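Local coordinates for protein L-Ribose isomerase (Acinetobacter, PDB 4Q0S) that isomerises the non-natural sugar L-ribose as its preferred substrate, probably to L-ribulose, in a metal-containing cupin barrel, at residues A[112-124]-A[239-251]. Numbering follows the deposited sequence.
With CO (cobalt (II) ion), chain B; RB0 (D-ribitol), chain C; NCO (cobalt hexammine(III)), chain E.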
ATOM      1  N   LYS A 112      21.413  11.116  -4.981  1.00 25.18           N
ATOM      2  CA  LYS A 112      21.227  12.439  -4.382  1.00 26.17           C
ATOM      3  C   LYS A 112      21.291  12.421  -2.847  1.00 25.40           C
ATOM      4  O   LYS A 112      21.063  11.387  -2.219  1.00 24.74           O
ATOM      5  CB  LYS A 112      19.902  13.031  -4.875  1.00 26.86           C
ATOM      6  CG  LYS A 112      19.750  13.002  -6.412  1.00 29.78           C
ATOM      7  CD  LYS A 112      20.581  14.085  -7.086  1.00 31.70           C
ATOM      8  CE  LYS A 112      20.407  14.104  -8.615  1.00 29.02           C
ATOM      9  NZ  LYS A 112      21.091  12.979  -9.308  1.00 25.85           N
ATOM     10  N   PHE A 113      21.600  13.574  -2.253  1.00 24.85           N
ATOM     11  CA  PHE A 113      21.746  13.684  -0.801  1.00 25.72           C
ATOM     12  C   PHE A 113      20.962  14.800  -0.122  1.00 26.16           C
ATOM     13  O   PHE A 113      20.586  15.789  -0.746  1.00 25.29           O
ATOM     14  CB  PHE A 113      23.205  13.997  -0.404  1.00 26.47           C
ATOM     15  CG  PHE A 113      24.227  12.996  -0.846  1.00 27.96           C
ATOM     16  CD1 PHE A 113      24.537  12.833  -2.192  1.00 30.33           C
ATOM     17  CD2 PHE A 113      24.946  12.273   0.101  1.00 27.90           C
ATOM     18  CE1 PHE A 113      25.558  11.967  -2.586  1.00 30.93           C
ATOM     19  CE2 PHE A 113      25.962  11.409  -0.277  1.00 28.78           C
ATOM     20  CZ  PHE A 113      26.273  11.251  -1.621  1.00 30.79           C
ATOM     21  N   CYS A 114      20.743  14.616   1.180  1.00 27.37           N
ATOM     22  CA  CYS A 114      20.189  15.654   2.040  1.00 26.43           C
ATOM     23  C   CYS A 114      21.584  15.946   2.634  1.00 28.54           C
ATOM     24  O   CYS A 114      22.149  15.114   3.338  1.00 29.41           O
ATOM     25  CB  CYS A 114      19.275  15.098   3.123  1.00 27.18           C
ATOM     26  SG  CYS A 114      18.819  16.343   4.377  1.00 29.84           S
ATOM     27  N   PRO A 115      22.164  17.115   2.329  1.00 28.23           N
ATOM     28  CA  PRO A 115      23.499  17.505   2.802  1.00 28.54           C
ATOM     29  C   PRO A 115      23.815  17.595   4.299  1.00 27.39           C
ATOM     30  O   PRO A 115      22.931  17.778   5.137  1.00 26.05           O
ATOM     31  CB  PRO A 115      23.728  18.831   2.080  1.00 27.05           C
ATOM     32  CG  PRO A 115      22.368  19.424   2.085  1.00 29.19           C
ATOM     33  CD  PRO A 115      21.497  18.248   1.670  1.00 26.78           C
ATOM     34  N   PRO A 116      25.107  17.451   4.646  1.00 27.70           N
ATOM     35  CA  PRO A 116      25.567  17.521   6.034  1.00 26.43           C
ATOM     36  C   PRO A 116      25.066  18.769   6.743  1.00 25.17           C
ATOM     37  O   PRO A 116      25.223  19.889   6.246  1.00 24.36           O
ATOM     38  CB  PRO A 116      27.083  17.523   5.887  1.00 26.39           C
ATOM     39  CG  PRO A 116      27.293  16.600   4.737  1.00 26.59           C
ATOM     40  CD  PRO A 116      26.217  17.065   3.752  1.00 25.95           C
ATOM     41  N   HIS A 117      24.470  18.572   7.911  1.00 24.45           N
ATOM     42  CA  HIS A 117      23.969  19.682   8.703  1.00 26.85           C
ATOM     43  C   HIS A 117      23.600  19.165  10.080  1.00 27.37           C
ATOM     44  O   HIS A 117      23.614  17.952  10.325  1.00 27.57           O
ATOM     45  CB  HIS A 117      22.731  20.300   8.041  1.00 28.41           C
ATOM     46  CG  HIS A 117      21.540  19.392   8.025  1.00 27.06           C
ATOM     47  ND1 HIS A 117      21.462  18.277   7.219  1.00 29.75           N
ATOM     48  CD2 HIS A 117      20.399  19.407   8.756  1.00 28.11           C
ATOM     49  CE1 HIS A 117      20.324  17.643   7.455  1.00 29.36           C
ATOM     50  NE2 HIS A 117      19.662  18.309   8.383  1.00 28.02           N
ATOM     51  N   HIS A 118      23.293  20.082  10.988  1.00 26.55           N
ATOM     52  CA  HIS A 118      22.874  19.686  12.319  1.00 29.14           C
ATOM     53  C   HIS A 118      21.890  20.719  12.820  1.00 28.88           C
ATOM     54  O   HIS A 118      21.838  21.833  12.300  1.00 29.13           O
ATOM     55  CB  HIS A 118      24.068  19.548  13.281  1.00 31.38           C
ATOM     56  CG  HIS A 118      24.588  20.845  13.816  1.00 32.11           C
ATOM     57  ND1 HIS A 118      25.462  21.645  13.113  1.00 35.29           N
ATOM     58  CD2 HIS A 118      24.368  21.472  14.994  1.00 33.80           C
ATOM     59  CE1 HIS A 118      25.759  22.710  13.837  1.00 36.35           C
ATOM     60  NE2 HIS A 118      25.107  22.629  14.983  1.00 37.92           N
ATOM     61  N   HIS A 119      21.095  20.340  13.811  1.00 29.37           N
ATOM     62  CA  HIS A 119      20.099  21.235  14.384  1.00 29.63           C
ATOM     63  C   HIS A 119      20.406  21.490  15.854  1.00 30.19           C
ATOM     64  O   HIS A 119      20.779  20.573  16.582  1.00 30.38           O
ATOM     65  CB  HIS A 119      18.708  20.611  14.265  1.00 29.86           C
ATOM     66  CG  HIS A 119      18.369  20.166  12.877  1.00 30.19           C
ATOM     67  ND1 HIS A 119      18.113  21.053  11.855  1.00 29.56           N
ATOM     68  CD2 HIS A 119      18.285  18.929  12.333  1.00 29.27           C
ATOM     69  CE1 HIS A 119      17.887  20.384  10.740  1.00 27.51           C
ATOM     70  NE2 HIS A 119      17.986  19.093  11.002  1.00 30.30           N
ATOM     71  N   GLY A 120      20.244  22.734  16.292  1.00 30.97           N
ATOM     72  CA  GLY A 120      20.496  23.039  17.685  1.00 30.29           C
ATOM     73  C   GLY A 120      19.334  22.576  18.543  1.00 32.69           C
ATOM     74  O   GLY A 120      19.528  22.149  19.686  1.00 32.02           O
ATOM     75  N   ARG A 121      18.124  22.631  17.985  1.00 32.04           N
ATOM     76  CA  ARG A 121      16.925  22.248  18.731  1.00 32.00           C
ATOM     77  C   ARG A 121      16.164  21.010  18.239  1.00 30.86           C
ATOM     78  O   ARG A 121      15.591  20.268  19.044  1.00 30.82           O
ATOM     79  CB  ARG A 121      15.965  23.441  18.765  1.00 34.93           C
ATOM     80  CG  ARG A 121      16.662  24.774  19.008  1.00 37.65           C
ATOM     81  CD  ARG A 121      15.692  25.934  18.914  1.00 41.82           C
ATOM     82  NE  ARG A 121      16.364  27.229  18.996  1.00 45.66           N
ATOM     83  CZ  ARG A 121      17.259  27.668  18.114  1.00 48.13           C
ATOM     84  NH1 ARG A 121      17.600  26.916  17.075  1.00 48.68           N
ATOM     85  NH2 ARG A 121      17.804  28.867  18.262  1.00 49.21           N
ATOM     86  N   LYS A 122      16.152  20.775  16.932  1.00 30.13           N
ATOM     87  CA  LYS A 122      15.398  19.644  16.396  1.00 28.72           C
ATOM     88  C   LYS A 122      16.014  18.249  16.433  1.00 27.66           C
ATOM     89  O   LYS A 122      17.109  18.012  15.918  1.00 26.00           O
ATOM     90  CB  LYS A 122      14.960  19.929  14.956  1.00 30.96           C
ATOM     91  CG  LYS A 122      14.111  18.801  14.349  1.00 29.51           C
ATOM     92  CD  LYS A 122      13.589  19.157  12.966  1.00 32.01           C
ATOM     93  CE  LYS A 122      14.719  19.262  11.953  1.00 33.15           C
ATOM     94  NZ  LYS A 122      14.215  19.718  10.630  1.00 35.21           N
ATOM     95  N   THR A 123      15.274  17.333  17.047  1.00 26.50           N
ATOM     96  CA  THR A 123      15.642  15.927  17.130  1.00 27.18           C
ATOM     97  C   THR A 123      14.734  15.220  16.108  1.00 27.30           C
ATOM     98  O   THR A 123      13.516  15.445  16.087  1.00 24.90           O
ATOM     99  CB  THR A 123      15.376  15.353  18.538  1.00 28.52           C
ATOM    100  OG1 THR A 123      16.375  15.830  19.448  1.00 28.85           O
ATOM    101  CG2 THR A 123      15.397  13.826  18.503  1.00 27.07           C
ATOM    102  N   GLU A 124      15.330  14.371  15.272  1.00 27.03           N
ATOM    103  CA  GLU A 124      14.593  13.655  14.228  1.00 26.52           C
ATOM    104  C   GLU A 124      14.551  12.141  14.452  1.00 26.66           C
ATOM    105  O   GLU A 124      15.307  11.595  15.254  1.00 23.88           O
ATOM    106  CB  GLU A 124      15.248  13.905  12.860  1.00 25.97           C
ATOM    107  CG  GLU A 124      15.465  15.372  12.496  1.00 25.76           C
ATOM    108  CD  GLU A 124      16.371  15.562  11.280  1.00 25.68           C
ATOM    109  OE1 GLU A 124      16.808  14.563  10.673  1.00 27.23           O
ATOM    110  OE2 GLU A 124      16.660  16.724  10.933  1.00 26.98           O
ATOM    111  N   GLY A 239      11.642  34.477  13.228  1.00 55.86           N
ATOM    112  CA  GLY A 239      12.897  34.565  12.501  1.00 57.11           C
ATOM    113  C   GLY A 239      13.928  33.529  12.916  1.00 57.60           C
ATOM    114  O   GLY A 239      14.955  33.360  12.258  1.00 58.65           O
ATOM    115  N   MET A 240      13.655  32.832  14.013  1.00 57.11           N
ATOM    116  CA  MET A 240      14.557  31.809  14.530  1.00 55.85           C
ATOM    117  C   MET A 240      14.927  30.774  13.470  1.00 55.96           C
ATOM    118  O   MET A 240      14.057  30.235  12.783  1.00 55.91           O
ATOM    119  CB  MET A 240      13.898  31.113  15.719  1.00 54.79           C
ATOM    120  CG  MET A 240      14.763  30.085  16.414  1.00 53.65           C
ATOM    121  SD  MET A 240      13.828  29.254  17.709  1.00 52.01           S
ATOM    122  CE  MET A 240      13.711  30.557  18.939  1.00 52.95           C
ATOM    123  N   HIS A 241      16.223  30.507  13.332  1.00 56.35           N
ATOM    124  CA  HIS A 241      16.697  29.518  12.370  1.00 56.32           C
ATOM    125  C   HIS A 241      17.287  28.341  13.141  1.00 54.13           C
ATOM    126  O   HIS A 241      17.933  28.529  14.177  1.00 53.00           O
ATOM    127  CB  HIS A 241      17.757  30.115  11.442  1.00 59.92           C
ATOM    128  CG  HIS A 241      18.110  29.230  10.284  1.00 64.63           C
ATOM    129  ND1 HIS A 241      17.164  28.743   9.403  1.00 66.28           N
ATOM    130  CD2 HIS A 241      19.303  28.753   9.853  1.00 65.55           C
ATOM    131  CE1 HIS A 241      17.760  28.008   8.482  1.00 66.20           C
ATOM    132  NE2 HIS A 241      19.057  27.997   8.731  1.00 66.15           N
ATOM    133  N   ASP A 242      17.062  27.132  12.635  1.00 50.52           N
ATOM    134  CA  ASP A 242      17.550  25.934  13.301  1.00 46.85           C
ATOM    135  C   ASP A 242      18.238  24.965  12.344  1.00 46.34           C
ATOM    136  O   ASP A 242      18.291  23.763  12.596  1.00 45.34           O
ATOM    137  CB  ASP A 242      16.383  25.242  14.013  1.00 44.41           C
ATOM    138  CG  ASP A 242      16.840  24.167  14.975  1.00 41.82           C
ATOM    139  OD1 ASP A 242      17.729  24.449  15.807  1.00 39.14           O
ATOM    140  OD2 ASP A 242      16.302  23.042  14.907  1.00 39.25           O
ATOM    141  N   ASN A 243      18.751  25.489  11.236  1.00 46.68           N
ATOM    142  CA  ASN A 243      19.464  24.667  10.266  1.00 47.41           C
ATOM    143  C   ASN A 243      20.887  25.181  10.169  1.00 47.22           C
ATOM    144  O   ASN A 243      21.112  26.371   9.951  1.00 48.32           O
ATOM    145  CB  ASN A 243      18.819  24.736   8.878  1.00 48.63           C
ATOM    146  CG  ASN A 243      17.483  24.025   8.814  1.00 51.76           C
ATOM    147  OD1 ASN A 243      17.211  23.114   9.596  1.00 51.48           O
ATOM    148  ND2 ASN A 243      16.645  24.428   7.863  1.00 52.57           N
ATOM    149  N   ASP A 244      21.849  24.284  10.337  1.00 45.97           N
ATOM    150  CA  ASP A 244      23.251  24.658  10.261  1.00 45.00           C
ATOM    151  C   ASP A 244      23.943  23.687   9.317  1.00 43.74           C
ATOM    152  O   ASP A 244      24.388  22.618   9.733  1.00 43.33           O
ATOM    153  CB  ASP A 244      23.894  24.579  11.648  1.00 46.70           C
ATOM    154  CG  ASP A 244      25.222  25.317  11.725  1.00 48.27           C
ATOM    155  OD1 ASP A 244      25.970  25.332  10.721  1.00 47.16           O
ATOM    156  OD2 ASP A 244      25.521  25.876  12.804  1.00 49.40           O
ATOM    157  N   PHE A 245      24.015  24.053   8.042  1.00 42.24           N
ATOM    158  CA  PHE A 245      24.657  23.209   7.044  1.00 42.68           C
ATOM    159  C   PHE A 245      26.167  23.396   7.098  1.00 42.63           C
ATOM    160  O   PHE A 245      26.651  24.514   7.287  1.00 43.28           O
ATOM    161  CB  PHE A 245      24.123  23.553   5.651  1.00 42.88           C
ATOM    162  CG  PHE A 245      22.686  23.170   5.453  1.00 44.21           C
ATOM    163  CD1 PHE A 245      22.349  21.910   4.965  1.00 44.88           C
ATOM    164  CD2 PHE A 245      21.664  24.039   5.820  1.00 45.41           C
ATOM    165  CE1 PHE A 245      21.014  21.520   4.850  1.00 45.42           C
ATOM    166  CE2 PHE A 245      20.322  23.660   5.711  1.00 46.10           C
ATOM    167  CZ  PHE A 245      19.999  22.398   5.225  1.00 45.79           C
ATOM    168  N   VAL A 246      26.904  22.299   6.946  1.00 41.84           N
ATOM    169  CA  VAL A 246      28.361  22.350   6.973  1.00 43.60           C
ATOM    170  C   VAL A 246      28.879  23.203   5.817  1.00 46.02           C
ATOM    171  O   VAL A 246      29.818  23.985   5.980  1.00 46.26           O
ATOM    172  CB  VAL A 246      28.970  20.936   6.875  1.00 41.67           C
ATOM    173  CG1 VAL A 246      30.486  21.019   6.887  1.00 39.98           C
ATOM    174  CG2 VAL A 246      28.481  20.080   8.029  1.00 41.46           C
ATOM    175  N   SER A 247      28.263  23.048   4.648  1.00 47.43           N
ATOM    176  CA  SER A 247      28.653  23.817   3.472  1.00 49.97           C
ATOM    177  C   SER A 247      27.804  25.083   3.405  1.00 51.05           C
ATOM    178  O   SER A 247      26.576  25.012   3.435  1.00 50.41           O
ATOM    179  CB  SER A 247      28.436  22.986   2.210  1.00 50.93           C
ATOM    180  OG  SER A 247      28.963  23.654   1.078  1.00 57.27           O
ATOM    181  N   ASP A 248      28.452  26.241   3.314  1.00 53.24           N
ATOM    182  CA  ASP A 248      27.723  27.506   3.265  1.00 55.90           C
ATOM    183  C   ASP A 248      26.809  27.625   2.055  1.00 57.60           C
ATOM    184  O   ASP A 248      25.768  28.285   2.116  1.00 56.84           O
ATOM    185  CB  ASP A 248      28.691  28.691   3.289  1.00 57.06           C
ATOM    186  CG  ASP A 248      29.483  28.770   4.579  1.00 58.21           C
ATOM    187  OD1 ASP A 248      30.489  28.040   4.705  1.00 58.45           O
ATOM    188  OD2 ASP A 248      29.087  29.552   5.471  1.00 58.51           O
ATOM    189  N   ALA A 249      27.202  26.989   0.957  1.00 59.10           N
ATOM    190  CA  ALA A 249      26.407  27.026  -0.264  1.00 62.46           C
ATOM    191  C   ALA A 249      25.036  26.397  -0.036  1.00 64.32           C
ATOM    192  O   ALA A 249      24.054  26.776  -0.673  1.00 64.80           O
ATOM    193  CB  ALA A 249      27.140  26.290  -1.381  1.00 62.54           C
ATOM    194  N   ALA A 250      24.975  25.444   0.889  1.00 66.75           N
ATOM    195  CA  ALA A 250      23.735  24.740   1.196  1.00 68.71           C
ATOM    196  C   ALA A 250      22.724  25.549   2.006  1.00 70.64           C
ATOM    197  O   ALA A 250      21.521  25.468   1.754  1.00 71.40           O
ATOM    198  CB  ALA A 250      24.055  23.441   1.922  1.00 68.04           C
ATOM    199  N   ASN A 251      23.202  26.323   2.975  1.00 72.86           N
ATOM    200  CA  ASN A 251      22.312  27.121   3.822  1.00 75.19           C
ATOM    201  C   ASN A 251      21.455  28.119   3.056  1.00 76.19           C
ATOM    202  O   ASN A 251      20.278  28.308   3.365  1.00 76.74           O
ATOM    203  CB  ASN A 251      23.112  27.882   4.884  1.00 76.11           C
ATOM    204  CG  ASN A 251      22.906  27.323   6.281  1.00 77.51           C
ATOM    205  OD1 ASN A 251      23.483  26.298   6.646  1.00 78.03           O
ATOM    206  ND2 ASN A 251      22.068  27.992   7.067  1.00 77.64           N
TER
HETATM  207 CO    CO B 501      18.071  17.339   9.747  1.00 34.28          CO
HETATM  208  C1  RB0 C 502      16.461  19.113   5.645  1.00 51.96           C
HETATM  209  O1  RB0 C 502      16.561  20.297   4.871  1.00 52.84           O
HETATM  210  C2  RB0 C 502      15.193  19.162   6.485  1.00 51.75           C
HETATM  211  O2  RB0 C 502      15.347  20.103   7.544  1.00 51.95           O
HETATM  212  C3  RB0 C 502      14.855  17.762   7.038  1.00 49.21           C
HETATM  213  O3  RB0 C 502      13.561  17.775   7.623  1.00 47.86           O
HETATM  214  C4  RB0 C 502      15.878  17.252   8.061  1.00 46.55           C
HETATM  215  O4  RB0 C 502      16.602  18.344   8.607  1.00 44.57           O
HETATM  216  C5  RB0 C 502      16.838  16.267   7.399  1.00 45.36           C
HETATM  217  O5  RB0 C 502      17.680  15.668   8.383  1.00 37.84           O
HETATM  218 CO   NCO E 504      28.549  27.409   8.828  1.00 45.06          CO
HETATM  219  N1  NCO E 504      28.511  27.967  10.543  1.00 47.14           N
HETATM  220  N2  NCO E 504      28.563  29.123   8.272  1.00 47.44           N
HETATM  221  N3  NCO E 504      28.536  25.686   9.389  1.00 47.05           N
HETATM  222  N4  NCO E 504      26.740  27.417   8.794  1.00 46.62           N
HETATM  223  N5  NCO E 504      30.353  27.400   8.865  1.00 45.19           N
HETATM  224  N6  NCO E 504      28.586  26.857   7.108  1.00 46.68           N
HETATM  225  O   HOH W   1      26.002  21.241   4.069  1.00 34.68           O
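D242 grips residues 120-122 with both carboxylate oxygens. Its CG lies anti to the backbone N (chi1 -167°), which carries the carboxylate to the turn: D242 OD1 and D242 OD2 each use the syn lone pair, for R121 N and K122 N (3.0 Å from D242 OD2) respectively. R121 NH1 adds a salt bridge to D242 OD1 (2.8 Å), meeting it from above the carboxylate plane while OD1 stays at the guanidinium edge; the two planes are 74° apart. M240 SD lies over one guanidinium face, and R121 NE turns to E97 for a further salt bridge.

D242 also positions a metal ligand through its backbone. H119 ND1 donates to D242 O (2.8 Å), which lies in the imidazole plane, and this fixes the ring's rotation with H119 NE2 aimed at the cobalt(II) (2.2 Å). K122 CE covers one face of that ring. H117 binds the cobalt(II) through NE2, and H117 ND1 donates to P115 O, 2.6 Å away, in an almost straight bond. H117 CB sits over the F245 ring, 3.9 Å from the centroid, a CH-pi contact; the two rings are slid apart and barely overlap. H117, H119, H199 and E124 form the three-histidine, one-glutamate metal site familiar from cupin barrels, here completed by two ribitol oxygens.

Antiparallel pairing joins H117 with F245 (non-hydrogen-bonded) and H118 with D244 (hydrogen-bonded), and V246 N extends it to P116 O (3.0 Å). Strand 244-245 is thereby an outermost strand, within this chain, of the sheet, beside 113-118, whose other neighbour is strand 199-202, and S247 then takes the N-cap position of helix 248-254.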